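Putative branched-chain amino acid ABC transporter (Chromobacterium violaceum, PDB 4PYR) binds glutathione and is a putative periplasmic-binding-protein-like lipoprotein of the LppC family, possibly acting as an enzyme regulator. Local coordinates at residues F219-W224 against T247-A252. Sequence-based numbering, arbitrary orientation.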
loop_
_atom_site.group_PDB
_atom_site.type_symbol
_atom_site.label_atom_id
_atom_site.label_comp_id
_atom_site.label_asym_id
_atom_site.label_seq_id
_atom_site.Cartn_x
_atom_site.Cartn_y
_atom_site.Cartn_z
ATOM N N PHE A 219 12.782 8.343 1.315
ATOM C CA PHE A 219 11.567 7.728 0.796
ATOM C C PHE A 219 10.690 7.250 1.953
ATOM O O PHE A 219 11.089 7.282 3.102
ATOM C CB PHE A 219 11.946 6.587 -0.153
ATOM C CG PHE A 219 12.498 5.368 0.531
ATOM C CD1 PHE A 219 13.771 5.364 1.055
ATOM C CD2 PHE A 219 11.733 4.210 0.645
ATOM C CE1 PHE A 219 14.268 4.256 1.709
ATOM C CE2 PHE A 219 12.250 3.072 1.248
ATOM C CZ PHE A 219 13.500 3.102 1.809
ATOM N N ILE A 220 9.450 6.912 1.612
ATOM C CA ILE A 220 8.520 6.342 2.578
ATOM C C ILE A 220 8.190 4.934 2.167
ATOM O O ILE A 220 8.105 4.609 0.978
ATOM C CB ILE A 220 7.235 7.214 2.748
ATOM C CG1 ILE A 220 6.540 7.453 1.418
ATOM C CG2 ILE A 220 7.600 8.569 3.370
ATOM C CD1 ILE A 220 5.210 8.168 1.572
ATOM N N ASP A 221 8.047 4.070 3.163
ATOM C CA ASP A 221 7.696 2.690 2.930
ATOM C C ASP A 221 7.208 2.085 4.249
ATOM O O ASP A 221 7.183 2.756 5.267
ATOM C CB ASP A 221 8.921 1.897 2.386
ATOM C CG ASP A 221 8.544 0.712 1.502
ATOM O OD1 ASP A 221 7.406 0.252 1.494
ATOM O OD2 ASP A 221 9.447 0.221 0.759
HETATM N N MSE A 222 6.853 0.826 4.209
HETATM C CA MSE A 222 6.370 0.103 5.350
HETATM C C MSE A 222 7.314 0.016 6.518
HETATM O O MSE A 222 8.503 -0.202 6.342
HETATM C CB MSE A 222 6.128 -1.338 4.961
HETATM C CG MSE A 222 5.098 -1.461 3.864
HETATM SE SE MSE A 222 4.711 -3.374 3.722
HETATM C CE MSE A 222 3.178 -3.051 2.503
ATOM N N PRO A 223 6.792 0.122 7.751
ATOM C CA PRO A 223 7.570 -0.264 8.955
ATOM C C PRO A 223 8.227 -1.628 8.813
ATOM O O PRO A 223 9.364 -1.834 9.310
ATOM C CB PRO A 223 6.501 -0.291 10.062
ATOM C CG PRO A 223 5.536 0.719 9.595
ATOM C CD PRO A 223 5.427 0.558 8.097
ATOM N N TRP A 224 7.559 -2.531 8.097
ATOM C CA TRP A 224 8.080 -3.867 7.887
ATOM C C TRP A 224 9.539 -3.850 7.357
ATOM O O TRP A 224 10.350 -4.733 7.726
ATOM C CB TRP A 224 7.169 -4.620 6.921
ATOM C CG TRP A 224 7.547 -6.056 6.739
ATOM C CD1 TRP A 224 8.029 -6.647 5.602
ATOM C CD2 TRP A 224 7.415 -7.095 7.708
ATOM N NE1 TRP A 224 8.223 -7.994 5.819
ATOM C CE2 TRP A 224 7.844 -8.293 7.102
ATOM C CE3 TRP A 224 7.004 -7.127 9.032
ATOM C CZ2 TRP A 224 7.888 -9.493 7.788
ATOM C CZ3 TRP A 224 7.033 -8.330 9.699
ATOM C CH2 TRP A 224 7.455 -9.479 9.082
ATOM N N THR A 247 6.598 -8.226 -3.631
ATOM C CA THR A 247 5.986 -9.420 -3.066
ATOM C C THR A 247 5.941 -9.473 -1.521
ATOM O O THR A 247 4.928 -9.833 -0.919
ATOM C CB THR A 247 6.694 -10.665 -3.578
ATOM O OG1 THR A 247 6.741 -10.618 -5.007
ATOM C CG2 THR A 247 6.001 -11.894 -3.150
ATOM N N GLU A 248 7.065 -9.163 -0.879
ATOM C CA GLU A 248 7.124 -9.080 0.566
ATOM C C GLU A 248 6.121 -8.052 1.098
ATOM O O GLU A 248 5.605 -8.237 2.194
ATOM C CB GLU A 248 8.527 -8.741 1.022
ATOM C CG GLU A 248 8.636 -8.792 2.524
ATOM C CD GLU A 248 10.031 -9.050 3.049
ATOM O OE1 GLU A 248 10.997 -9.013 2.266
ATOM O OE2 GLU A 248 10.141 -9.305 4.270
ATOM N N ARG A 249 5.822 -6.997 0.330
ATOM C CA ARG A 249 4.762 -6.076 0.742
ATOM C C ARG A 249 3.454 -6.849 0.872
ATOM O O ARG A 249 2.658 -6.495 1.728
ATOM C CB ARG A 249 4.598 -4.838 -0.171
ATOM C CG ARG A 249 5.711 -3.794 0.018
ATOM C CD ARG A 249 5.540 -2.491 -0.761
ATOM N NE ARG A 249 6.820 -1.828 -0.692
ATOM C CZ ARG A 249 7.756 -1.938 -1.634
ATOM N NH1 ARG A 249 7.503 -2.586 -2.772
ATOM N NH2 ARG A 249 8.929 -1.356 -1.456
ATOM N N LEU A 250 3.238 -7.860 0.027
ATOM C CA LEU A 250 1.987 -8.639 0.087
ATOM C C LEU A 250 1.956 -9.551 1.294
ATOM O O LEU A 250 0.914 -9.794 1.867
ATOM C CB LEU A 250 1.740 -9.463 -1.171
ATOM C CG LEU A 250 1.616 -8.672 -2.470
ATOM C CD1 LEU A 250 1.676 -9.599 -3.670
ATOM C CD2 LEU A 250 0.313 -7.866 -2.453
ATOM N N TYR A 251 3.105 -10.066 1.709
ATOM C CA TYR A 251 3.204 -10.848 2.946
ATOM C C TYR A 251 2.835 -9.980 4.152
ATOM O O TYR A 251 2.013 -10.394 5.015
ATOM C CB TYR A 251 4.646 -11.370 3.069
ATOM C CG TYR A 251 4.963 -12.148 4.327
ATOM C CD1 TYR A 251 4.671 -13.518 4.430
ATOM C CD2 TYR A 251 5.586 -11.535 5.413
ATOM C CE1 TYR A 251 5.011 -14.250 5.573
ATOM C CE2 TYR A 251 5.907 -12.243 6.581
ATOM C CZ TYR A 251 5.639 -13.596 6.659
ATOM O OH TYR A 251 5.967 -14.319 7.787
ATOM N N ALA A 252 3.374 -8.768 4.182
ATOM C CA ALA A 252 3.111 -7.832 5.258
ATOM C C ALA A 252 1.645 -7.436 5.206
ATOM O O ALA A 252 1.031 -7.253 6.251
ATOM C CB ALA A 252 4.018 -6.612 5.172
#
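D221 and R249 form a bidentate salt bridge, the guanidinium meeting the carboxylate side-on through two nitrogens. NE of R249 donates to OD1 of D221 at 3.1 Å. NH2 of R249 reaches OD2 of D221 at 2.8 Å, nearly straight at 174°; each oxygen is met on its syn side, and the two planes are nearly coplanar. D221 OD1 also accepts the backbone N of M222 at 2.8 Å, which fixes the carboxylate at the turn before helix 223-226, while N206 adds a bond to each partner of the ion pair. A second polar link joins W224 NE1 to E248 OE2 at 2.8 Å, bent to 146° and tilted from the indole plane.

Apolar contacts flank these bonds. Selenomethionine M222, its chain extended beyond CG, sets SE 3.6 Å from A252 CB and CE 3.5 Å from R249 CB. With CG anti to the backbone N (chi1 -174°), W224 carries its indole across to helix 245-265, where A252 CB lies over one face of the five-membered ring in a CH-pi contact, 4.1 Å from the centroid. W224 CZ2 approaches Y251 CE2 at 3.6 Å, the rings oblique; the Y251 hydroxyl bonds to P237 O.

This buried contact of the periplasmic-binding-protein-like fold, close to glutathione-binding L104 through M222, joins the end of strand 218-220 and the start of helix 223-226 to helix 245-265, with helix 16-33 against Y251 and strand 290-298 beside M222.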